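Local coordinates for putative branched chain amino acid ABC transporter, periplasmic amino acid-binding protein (Brucella ovis, PDB 4XFK) that probably binds branched-chain and other small amino acids in the periplasm and hands them to an ABC transporter for uptake, at residues A[11-21]-A[51-61]; A[80-91]-A[109-119]. The protein carries 1 engineered substitution. All blocks are in the same frame, centred on the assembly; numbering follows the deposited sequence. Where two conformers were deposited one is given.

Contact 1: A[11-21]-A[51-61]; sequences PLKIALVETLS and EKIQILEYDNQ
Asp59 and Ser21 meet at the C-terminal ends of two parallel strands, where the carboxylate of Asp59 is gripped on both oxygens. Its CG stands anti to the backbone N (chi1 -175°), which directs the carboxylate at residues 20-21. Ser21 OG donates to the syn lone pair of Asp59 OD2 at 2.6 Å. Asp59 OD1 takes two donors from opposite faces of its plane: Leu20 N, well above the carboxylate at 2.9 Å, and Gln61 NE2. The same Gln61 amide, its chain bent back at chi2, also donates to Ser21 O, 2.9 Å from NE2 and close to the amide plane.

Upstream, strands 13-18 and 54-59 are zipped by seven backbone hydrogen bonds, from Gln54 N to Leu12 O through Asn60 N to Glu18 O. On one face, Lys13 and Gln54 lie side by side and point the same way, Lys13 CE resting 3.5 Å from Gln54 OE1, while the NE2 end of that amide reaches Pro11 CG. Farther along this face the Tyr58 ring extends past Ala15, whose CB approaches CE1 at 3.7 Å, and its hydroxyl bonds to Asp77. On the other side the Ile14 and Ile53 side chains cross obliquely, CD1 of Ile14 3.7 Å from CG2 of Ile53, near helix 26-44. Past the strand end the Leu20 side chain crosses that of Glu57 at about a right angle, CD1 against CB; the Glu57 carboxylate forms a salt bridge with Arg32.

The two strands and helix 26-44 make a beta-alpha-beta unit at the edge of the parallel sheet. Its chemistry is divided: backbone bonds and apolar contacts join the strands, whereas the segment ends are held by three neutral donors on the Asp59 carboxylate, which would probably favour its ionised form and restrain its rotation.

Contact 2: A[80-91]-A[109-119]; sequences QIIVQGSSSAVA and EVLYLNLGAEA. With NA (sodium ion), chain D; ACT (acetate ion), chain B.
Gln84 turns its CG anti to the backbone N (chi1 180°) and then bends at chi2 (-89°), while Tyr112 sends its ring off anti to N as well; together these torsions bring the amide to the phenol. Tyr112 OH donates to Gln84 OE1 at 2.7 Å, the amide and ring planes lying 42° apart. Gln84 NE2 donates to Ser87 O, so both ends of the amide are held. Ala91 CB sits 3.1 Å from Tyr112 OH and packs tightly on Ala117 CB. On the opposite face Ile81 CG2 packs on Leu113, and beyond the strand end Leu115 CD1 lies 3.4 Å from Val83 CG1, a tight contact.

Asn114 OD1 accepts from Gly116 N, an Asx turn, and from Ala117 N, which completes an Asx motif. Gly85 O and Gly116 O, only 2.9 Å apart, both bind the sodium ion, joined by Tyr31 and two waters. Ser88 OG accepts from Ala119 N and donates to OXT of an acetate, probably from the crystallisation liquor, at 2.6 Å; Ser88 N and Glu118 N also bind it. Strand 81-84, helix 88-104, N-capped by Ser87, and strand 111-114 form a beta-alpha-beta unit whose C-terminal loops are consistent with the ligand cleft of periplasmic binding proteins.

How the contacts relate
Contact 1 closes before contact 2 opens along the chain, yet their centres lie about 12 Å apart in one five-stranded parallel sheet ordered 54-59, 13-18, 81-84, 111-114, 131-133. Strands 13-18 and 81-84 are direct neighbours, so each contact supplies one partner to the seam between them. Contact 1 occupies the sheet edge, whereas contact 2 is buried. At one end of the seam Lys13 N meets Gln80 OE1; at the other, Glu18 OE1 lies 2.5 Å from Ser86 OG, a probable hydrogen bond, and Glu18 OE2 accepts from Gly85 N. Contact 1 thus reaches the second shell of the sodium site through Gly85.

Contact 1: A[11-21]-A[51-61]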
loop_
_atom_site.group_PDB
_atom_site.type_symbol
_atom_site.label_atom_id
_atom_site.label_comp_id
_atom_site.label_asym_id
_atom_site.label_seq_id
_atom_site.Cartn_x
_atom_site.Cartn_y
_atom_site.Cartn_z
ATOM N N PRO A 11 -28.985 2.143 0.712
ATOM C CA PRO A 11 -27.710 2.741 0.302
ATOM C C PRO A 11 -26.519 1.902 0.738
ATOM O O PRO A 11 -26.579 1.190 1.746
ATOM C CB PRO A 11 -27.688 4.078 1.048
ATOM C CG PRO A 11 -28.583 3.866 2.227
ATOM C CD PRO A 11 -29.652 2.909 1.782
ATOM N N LEU A 12 -25.441 1.998 -0.028
ATOM C CA LEU A 12 -24.175 1.397 0.356
ATOM C C LEU A 12 -23.486 2.319 1.352
ATOM O O LEU A 12 -23.330 3.516 1.100
ATOM C CB LEU A 12 -23.307 1.195 -0.880
ATOM C CG LEU A 12 -21.999 0.440 -0.667
ATOM C CD1 LEU A 12 -22.265 -0.964 -0.162
ATOM C CD2 LEU A 12 -21.225 0.411 -1.967
ATOM N N LYS A 13 -23.084 1.753 2.485
ATOM C CA LYS A 13 -22.390 2.495 3.527
ATOM C C LYS A 13 -20.986 1.927 3.695
ATOM O O LYS A 13 -20.811 0.745 4.033
ATOM C CB LYS A 13 -23.154 2.406 4.849
ATOM C CG LYS A 13 -24.542 3.056 4.800
ATOM C CD LYS A 13 -25.228 2.991 6.162
ATOM C CE LYS A 13 -26.588 3.678 6.151
ATOM N NZ LYS A 13 -27.171 3.716 7.521
ATOM N N ILE A 14 -19.988 2.777 3.466
ATOM C CA ILE A 14 -18.591 2.366 3.519
ATOM C C ILE A 14 -17.894 3.092 4.654
ATOM O O ILE A 14 -17.883 4.327 4.694
ATOM C CB ILE A 14 -17.874 2.666 2.185
ATOM C CG1 ILE A 14 -18.591 1.955 1.035
ATOM C CG2 ILE A 14 -16.409 2.253 2.253
ATOM C CD1 ILE A 14 -17.900 2.091 -0.301
ATOM N N ALA A 15 -17.309 2.318 5.568
ATOM C CA ALA A 15 -16.622 2.875 6.726
ATOM C C ALA A 15 -15.116 2.925 6.521
ATOM O O ALA A 15 -14.488 1.909 6.246
ATOM C CB ALA A 15 -16.934 2.064 7.964
ATOM N N LEU A 16 -14.545 4.110 6.685
ATOM C CA LEU A 16 -13.097 4.296 6.648
ATOM C C LEU A 16 -12.605 4.304 8.087
ATOM O O LEU A 16 -12.960 5.191 8.876
ATOM C CB LEU A 16 -12.759 5.622 5.965
ATOM C CG LEU A 16 -11.283 6.013 5.952
ATOM C CD1 LEU A 16 -10.445 5.011 5.170
ATOM C CD2 LEU A 16 -11.100 7.425 5.390
ATOM N N VAL A 17 -11.830 3.288 8.447
ATOM C CA VAL A 17 -11.311 3.178 9.801
ATOM C C VAL A 17 -9.815 3.438 9.735
ATOM O O VAL A 17 -9.040 2.584 9.308
ATOM C CB VAL A 17 -11.592 1.787 10.397
ATOM C CG1 VAL A 17 -11.005 1.667 11.802
ATOM C CG2 VAL A 17 -13.094 1.500 10.403
ATOM N N GLU A 18 -9.415 4.633 10.146
ATOM C CA GLU A 18 -8.053 5.107 9.928
ATOM C C GLU A 18 -7.624 6.071 11.010
ATOM O O GLU A 18 -8.450 6.574 11.764
ATOM C CB GLU A 18 -7.920 5.804 8.566
ATOM C CG GLU A 18 -7.490 4.882 7.444
ATOM C CD GLU A 18 -6.131 4.261 7.706
ATOM O OE1 GLU A 18 -5.370 4.816 8.532
ATOM O OE2 GLU A 18 -5.821 3.221 7.093
ATOM N N THR A 19 -6.325 6.336 11.085
ATOM C CA THR A 19 -5.825 7.417 11.923
ATOM C C THR A 19 -6.082 8.729 11.201
ATOM O O THR A 19 -5.437 9.017 10.198
ATOM C CB THR A 19 -4.320 7.263 12.180
ATOM O OG1 THR A 19 -4.050 5.918 12.602
ATOM C CG2 THR A 19 -3.858 8.256 13.247
ATOM N N LEU A 20 -7.028 9.517 11.707
ATOM C CA LEU A 20 -7.557 10.643 10.929
ATOM C C LEU A 20 -7.324 12.002 11.582
ATOM O O LEU A 20 -7.778 13.029 11.063
ATOM C CB LEU A 20 -9.047 10.438 10.617
ATOM C CG LEU A 20 -9.316 9.254 9.679
ATOM C CD1 LEU A 20 -10.811 8.971 9.590
ATOM C CD2 LEU A 20 -8.706 9.488 8.304
ATOM N N SER A 21 -6.614 12.024 12.710
ATOM C CA SER A 21 -6.277 13.294 13.342
ATOM C C SER A 21 -5.009 13.142 14.156
ATOM O O SER A 21 -4.626 12.033 14.529
ATOM C CB SER A 21 -7.412 13.802 14.245
ATOM O OG SER A 21 -7.600 12.965 15.381
ATOM N N GLU A 51 -28.575 5.391 -4.980
ATOM C CA GLU A 51 -28.327 6.346 -3.905
ATOM C C GLU A 51 -26.849 6.682 -3.860
ATOM O O GLU A 51 -26.010 5.880 -4.273
ATOM C CB GLU A 51 -28.743 5.764 -2.548
ATOM C CG GLU A 51 -30.213 5.350 -2.436
ATOM C CD GLU A 51 -31.185 6.524 -2.490
ATOM O OE1 GLU A 51 -30.781 7.672 -2.223
ATOM O OE2 GLU A 51 -32.372 6.290 -2.787
ATOM N N LYS A 52 -26.517 7.850 -3.334
ATOM C CA LYS A 52 -25.116 8.143 -3.057
ATOM C C LYS A 52 -24.540 7.083 -2.121
ATOM O O LYS A 52 -25.246 6.553 -1.266
ATOM C CB LYS A 52 -24.962 9.525 -2.419
ATOM C CG LYS A 52 -25.455 10.677 -3.271
ATOM C CD LYS A 52 -24.720 10.803 -4.594
ATOM C CE LYS A 52 -24.985 12.184 -5.201
ATOM N NZ LYS A 52 -24.442 12.350 -6.587
ATOM N N ILE A 53 -23.259 6.780 -2.289
ATOM C CA ILE A 53 -22.551 5.956 -1.320
ATOM C C ILE A 53 -22.237 6.835 -0.121
ATOM O O ILE A 53 -21.718 7.943 -0.272
ATOM C CB ILE A 53 -21.244 5.404 -1.914
ATOM C CG1 ILE A 53 -21.548 4.442 -3.066
ATOM C CG2 ILE A 53 -20.434 4.688 -0.855
ATOM C CD1 ILE A 53 -20.331 4.036 -3.869
ATOM N N GLN A 54 -22.583 6.356 1.065
ATOM C CA GLN A 54 -22.269 7.075 2.288
ATOM C C GLN A 54 -20.886 6.695 2.784
ATOM O O GLN A 54 -20.542 5.513 2.872
ATOM C CB GLN A 54 -23.302 6.771 3.364
ATOM C CG GLN A 54 -24.666 7.315 3.012
ATOM C CD GLN A 54 -25.731 6.935 4.018
ATOM O OE1 GLN A 54 -25.473 6.843 5.220
ATOM N NE2 GLN A 54 -26.933 6.703 3.530
ATOM N N ILE A 55 -20.090 7.711 3.092
ATOM C CA ILE A 55 -18.728 7.514 3.555
ATOM C C ILE A 55 -18.710 7.820 5.040
ATOM O O ILE A 55 -18.878 8.961 5.447
ATOM C CB ILE A 55 -17.751 8.427 2.802
ATOM C CG1 ILE A 55 -17.928 8.262 1.287
ATOM C CG2 ILE A 55 -16.324 8.121 3.214
ATOM C CD1 ILE A 55 -17.125 9.245 0.477
ATOM N N LEU A 56 -18.554 6.778 5.845
ATOM C CA LEU A 56 -18.593 6.903 7.292
ATOM C C LEU A 56 -17.178 6.814 7.831
ATOM O O LEU A 56 -16.525 5.779 7.722
ATOM C CB LEU A 56 -19.431 5.777 7.892
ATOM C CG LEU A 56 -20.869 5.620 7.395
ATOM C CD1 LEU A 56 -21.553 4.486 8.152
ATOM C CD2 LEU A 56 -21.643 6.926 7.516
ATOM N N GLU A 57 -16.683 7.890 8.417
ATOM C CA GLU A 57 -15.302 7.916 8.883
ATOM C C GLU A 57 -15.204 7.640 10.374
ATOM O O GLU A 57 -15.995 8.164 11.161
ATOM C CB GLU A 57 -14.675 9.269 8.556
ATOM C CG GLU A 57 -14.618 9.570 7.058
ATOM C CD GLU A 57 -14.111 10.968 6.762
ATOM O OE1 GLU A 57 -12.904 11.218 6.944
ATOM O OE2 GLU A 57 -14.918 11.827 6.353
ATOM N N TYR A 58 -14.229 6.812 10.751
ATOM C CA TYR A 58 -13.960 6.472 12.150
ATOM C C TYR A 58 -12.489 6.692 12.455
ATOM O O TYR A 58 -11.629 5.948 11.992
ATOM C CB TYR A 58 -14.362 5.020 12.459
ATOM C CG TYR A 58 -15.834 4.784 12.258
ATOM C CD1 TYR A 58 -16.340 4.512 10.995
ATOM C CD2 TYR A 58 -16.726 4.859 13.320
ATOM C CE1 TYR A 58 -17.695 4.329 10.792
ATOM C CE2 TYR A 58 -18.083 4.664 13.126
ATOM C CZ TYR A 58 -18.555 4.403 11.859
ATOM O OH TYR A 58 -19.899 4.212 11.640
ATOM N N ASP A 59 -12.209 7.738 13.214
ATOM C CA ASP A 59 -10.852 8.092 13.611
ATOM C C ASP A 59 -10.375 7.115 14.672
ATOM O O ASP A 59 -10.879 7.105 15.789
ATOM C CB ASP A 59 -10.868 9.522 14.145
ATOM C CG ASP A 59 -9.491 10.063 14.488
ATOM O OD1 ASP A 59 -8.467 9.392 14.218
ATOM O OD2 ASP A 59 -9.448 11.193 15.037
ATOM N N ASN A 60 -9.420 6.270 14.304
ATOM C CA ASN A 60 -8.873 5.279 15.208
ATOM C C ASN A 60 -7.570 5.786 15.808
ATOM O O ASN A 60 -6.545 5.863 15.122
ATOM C CB ASN A 60 -8.615 3.950 14.491
ATOM C CG ASN A 60 -7.938 2.942 15.392
ATOM O OD1 ASN A 60 -8.092 3.002 16.617
ATOM N ND2 ASN A 60 -7.163 2.033 14.809
ATOM N N GLN A 61 -7.612 6.128 17.092
ATOM C CA GLN A 61 -6.444 6.668 17.780
ATOM C C GLN A 61 -5.725 5.620 18.608
ATOM O O GLN A 61 -4.719 5.909 19.244
ATOM C CB GLN A 61 -6.878 7.819 18.684
ATOM C CG GLN A 61 -7.320 9.035 17.899
ATOM C CD GLN A 61 -6.143 9.750 17.262
ATOM O OE1 GLN A 61 -5.131 10.012 17.920
ATOM N NE2 GLN A 61 -6.261 10.061 15.978
HETATM O O HOH W 1 -25.421 3.715 -2.180
HETATM O O HOH W 2 -7.246 2.126 11.767
HETATM O O HOH W 3 -5.250 3.312 12.681
#

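Contact 2: A[80-91]-A[109-119]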
loop_
_atom_site.group_PDB
_atom_site.type_symbol
_atom_site.label_atom_id
_atom_site.label_comp_id
_atom_site.label_asym_id
_atom_site.label_seq_id
_atom_site.Cartn_x
_atom_site.Cartn_y
_atom_site.Cartn_z
ATOM N N GLN A 80 -21.568 -1.888 5.380
ATOM C CA GLN A 80 -21.419 -3.216 4.785
ATOM C C GLN A 80 -19.986 -3.441 4.322
ATOM O O GLN A 80 -19.612 -4.555 3.945
ATOM C CB GLN A 80 -22.357 -3.404 3.587
ATOM C CG GLN A 80 -23.823 -3.100 3.846
ATOM C CD GLN A 80 -24.201 -1.714 3.350
ATOM O OE1 GLN A 80 -23.336 -0.854 3.160
ATOM N NE2 GLN A 80 -25.489 -1.488 3.139
ATOM N N ILE A 81 -19.196 -2.371 4.316
ATOM C CA ILE A 81 -17.822 -2.397 3.829
ATOM C C ILE A 81 -16.940 -1.586 4.772
ATOM O O ILE A 81 -17.315 -0.481 5.196
ATOM C CB ILE A 81 -17.710 -1.799 2.409
ATOM C CG1 ILE A 81 -18.704 -2.486 1.470
ATOM C CG2 ILE A 81 -16.273 -1.894 1.887
ATOM C CD1 ILE A 81 -18.538 -2.112 0.038
ATOM N N ILE A 82 -15.791 -2.161 5.116
ATOM C CA ILE A 82 -14.762 -1.513 5.921
ATOM C C ILE A 82 -13.543 -1.283 5.036
ATOM O O ILE A 82 -13.099 -2.209 4.354
ATOM C CB ILE A 82 -14.315 -2.431 7.084
ATOM C CG1 ILE A 82 -15.511 -2.857 7.948
ATOM C CG2 ILE A 82 -13.204 -1.773 7.914
ATOM C CD1 ILE A 82 -16.203 -1.717 8.655
ATOM N N VAL A 83 -12.999 -0.076 5.065
ATOM C CA VAL A 83 -11.790 0.258 4.321
ATOM C C VAL A 83 -10.705 0.755 5.280
ATOM O O VAL A 83 -10.983 1.565 6.178
ATOM C CB VAL A 83 -12.088 1.350 3.294
ATOM C CG1 VAL A 83 -10.818 1.889 2.707
ATOM C CG2 VAL A 83 -13.034 0.816 2.208
ATOM N N GLN A 84 -9.478 0.274 5.081
ATOM C CA GLN A 84 -8.345 0.647 5.921
ATOM C C GLN A 84 -7.072 0.267 5.177
ATOM O O GLN A 84 -7.102 -0.616 4.310
ATOM C CB GLN A 84 -8.426 -0.071 7.275
ATOM C CG GLN A 84 -7.280 0.232 8.249
ATOM C CD GLN A 84 -6.099 -0.718 8.090
ATOM O OE1 GLN A 84 -6.170 -1.694 7.344
ATOM N NE2 GLN A 84 -5.006 -0.430 8.796
ATOM N N GLY A 85 -5.953 0.922 5.489
ATOM C CA GLY A 85 -4.689 0.528 4.891
ATOM C C GLY A 85 -3.389 0.975 5.543
ATOM O O GLY A 85 -2.321 0.566 5.086
ATOM N N SER A 86 -3.433 1.795 6.594
ATOM C CA SER A 86 -2.175 2.393 7.063
ATOM C C SER A 86 -1.303 1.521 7.961
ATOM O O SER A 86 -0.141 1.847 8.161
ATOM C CB SER A 86 -2.420 3.743 7.748
ATOM O OG SER A 86 -3.183 3.572 8.930
ATOM N N SER A 87 -1.835 0.437 8.510
ATOM C CA SER A 87 -1.047 -0.425 9.401
ATOM C C SER A 87 -1.451 -1.876 9.279
ATOM O O SER A 87 -2.625 -2.200 9.420
ATOM C CB SER A 87 -1.223 -0.005 10.862
ATOM O OG SER A 87 -0.761 -1.030 11.730
ATOM N N SER A 88 -0.482 -2.758 9.058
ATOM C CA SER A 88 -0.766 -4.187 9.054
ATOM C C SER A 88 -1.103 -4.732 10.433
ATOM O O SER A 88 -1.741 -5.770 10.547
ATOM C CB SER A 88 0.395 -4.979 8.448
ATOM O OG SER A 88 0.449 -4.780 7.046
ATOM N N ALA A 89 -0.655 -4.053 11.481
ATOM C CA ALA A 89 -1.020 -4.475 12.830
ATOM C C ALA A 89 -2.523 -4.276 13.021
ATOM O O ALA A 89 -3.237 -5.157 13.506
ATOM C CB ALA A 89 -0.228 -3.693 13.864
ATOM N N VAL A 90 -3.006 -3.112 12.613
ATOM C CA VAL A 90 -4.438 -2.842 12.629
ATOM C C VAL A 90 -5.188 -3.779 11.679
ATOM O O VAL A 90 -6.238 -4.329 12.037
ATOM C CB VAL A 90 -4.728 -1.371 12.290
ATOM C CG1 VAL A 90 -6.207 -1.159 11.997
ATOM C CG2 VAL A 90 -4.270 -0.460 13.441
ATOM N N ALA A 91 -4.657 -3.968 10.475
ATOM C CA ALA A 91 -5.315 -4.820 9.484
ATOM C C ALA A 91 -5.486 -6.257 9.964
ATOM O O ALA A 91 -6.498 -6.893 9.675
ATOM C CB ALA A 91 -4.550 -4.808 8.180
ATOM N N GLU A 109 -22.906 -10.635 5.519
ATOM C CA GLU A 109 -21.461 -10.490 5.630
ATOM C C GLU A 109 -20.966 -9.075 5.324
ATOM O O GLU A 109 -21.563 -8.342 4.531
ATOM C CB GLU A 109 -20.759 -11.510 4.729
ATOM C CG GLU A 109 -20.960 -12.959 5.163
ATOM C CD GLU A 109 -22.200 -13.611 4.567
ATOM O OE1 GLU A 109 -23.030 -12.905 3.953
ATOM O OE2 GLU A 109 -22.337 -14.848 4.711
ATOM N N VAL A 110 -19.861 -8.712 5.969
ATOM C CA VAL A 110 -19.204 -7.426 5.778
ATOM C C VAL A 110 -17.915 -7.639 4.987
ATOM O O VAL A 110 -17.199 -8.625 5.204
ATOM C CB VAL A 110 -18.915 -6.777 7.158
ATOM C CG1 VAL A 110 -18.004 -5.559 7.041
ATOM C CG2 VAL A 110 -20.226 -6.417 7.861
ATOM N N LEU A 111 -17.642 -6.736 4.049
ATOM C CA LEU A 111 -16.415 -6.780 3.260
ATOM C C LEU A 111 -15.324 -5.913 3.861
ATOM O O LEU A 111 -15.594 -4.815 4.337
ATOM C CB LEU A 111 -16.675 -6.279 1.841
ATOM C CG LEU A 111 -17.308 -7.232 0.842
ATOM C CD1 LEU A 111 -17.915 -6.457 -0.309
ATOM C CD2 LEU A 111 -16.248 -8.209 0.349
ATOM N N TYR A 112 -14.089 -6.402 3.817
ATOM C CA TYR A 112 -12.940 -5.589 4.189
ATOM C C TYR A 112 -12.120 -5.327 2.918
ATOM O O TYR A 112 -11.512 -6.243 2.350
ATOM C CB TYR A 112 -12.117 -6.290 5.278
ATOM C CG TYR A 112 -10.779 -5.659 5.612
ATOM C CD1 TYR A 112 -10.562 -4.282 5.486
ATOM C CD2 TYR A 112 -9.727 -6.452 6.067
ATOM C CE1 TYR A 112 -9.321 -3.730 5.788
ATOM C CE2 TYR A 112 -8.506 -5.910 6.364
ATOM C CZ TYR A 112 -8.303 -4.558 6.225
ATOM O OH TYR A 112 -7.063 -4.055 6.523
ATOM N N LEU A 113 -12.152 -4.083 2.452
ATOM C CA LEU A 113 -11.297 -3.657 1.349
ATOM C C LEU A 113 -10.016 -3.089 1.928
ATOM O O LEU A 113 -9.987 -1.993 2.490
ATOM C CB LEU A 113 -11.998 -2.612 0.486
ATOM C CG LEU A 113 -13.395 -2.982 -0.016
ATOM C CD1 LEU A 113 -13.904 -1.866 -0.910
ATOM C CD2 LEU A 113 -13.407 -4.312 -0.750
ATOM N N ASN A 114 -8.962 -3.878 1.806
ATOM C CA ASN A 114 -7.658 -3.519 2.318
ATOM C C ASN A 114 -6.921 -2.743 1.237
ATOM O O ASN A 114 -6.512 -3.291 0.221
ATOM C CB ASN A 114 -6.942 -4.812 2.710
ATOM C CG ASN A 114 -5.474 -4.616 2.993
ATOM O OD1 ASN A 114 -4.966 -3.495 2.989
ATOM N ND2 ASN A 114 -4.771 -5.725 3.227
ATOM N N LEU A 115 -6.787 -1.438 1.447
ATOM C CA LEU A 115 -6.210 -0.587 0.423
ATOM C C LEU A 115 -4.723 -0.332 0.601
ATOM O O LEU A 115 -4.148 0.467 -0.146
ATOM C CB LEU A 115 -6.949 0.759 0.355
ATOM C CG LEU A 115 -8.432 0.713 -0.047
ATOM C CD1 LEU A 115 -8.981 2.121 -0.172
ATOM C CD2 LEU A 115 -8.641 -0.042 -1.350
ATOM N N GLY A 116 -4.080 -0.996 1.563
ATOM C CA GLY A 116 -2.659 -0.763 1.725
ATOM C C GLY A 116 -1.920 -1.387 2.886
ATOM O O GLY A 116 -0.785 -0.986 3.155
ATOM N N ALA A 117 -2.534 -2.323 3.607
ATOM C CA ALA A 117 -1.795 -3.051 4.642
ATOM C C ALA A 117 -1.075 -4.197 3.947
ATOM O O ALA A 117 -1.725 -5.065 3.355
ATOM C CB ALA A 117 -2.739 -3.559 5.690
ATOM N N GLU A 118 0.258 -4.181 4.011
ATOM C CA GLU A 118 1.075 -4.948 3.067
ATOM C C GLU A 118 1.730 -6.226 3.619
ATOM O O GLU A 118 2.467 -6.910 2.904
ATOM C CB GLU A 118 2.098 -4.020 2.378
ATOM C CG GLU A 118 1.411 -2.800 1.738
ATOM C CD GLU A 118 2.251 -2.064 0.711
ATOM O OE1 GLU A 118 3.209 -2.649 0.150
ATOM O OE2 GLU A 118 1.926 -0.884 0.458
ATOM N N ALA A 119 1.442 -6.568 4.874
ATOM C CA ALA A 119 1.992 -7.799 5.456
ATOM C C ALA A 119 1.499 -9.051 4.724
ATOM O O ALA A 119 0.345 -9.137 4.312
ATOM C CB ALA A 119 1.653 -7.883 6.926
HETATM NA NA NA D . -0.393 1.111 3.946
HETATM C C ACT B . 2.060 -1.762 6.796
HETATM O O ACT B . 2.001 -1.895 8.041
HETATM O OXT ACT B . 1.295 -2.486 6.119
HETATM C CH3 ACT B . 2.999 -0.780 6.168
HETATM O O HOH W 4 0.655 2.304 5.499
HETATM O O HOH W 5 1.465 1.085 2.648
#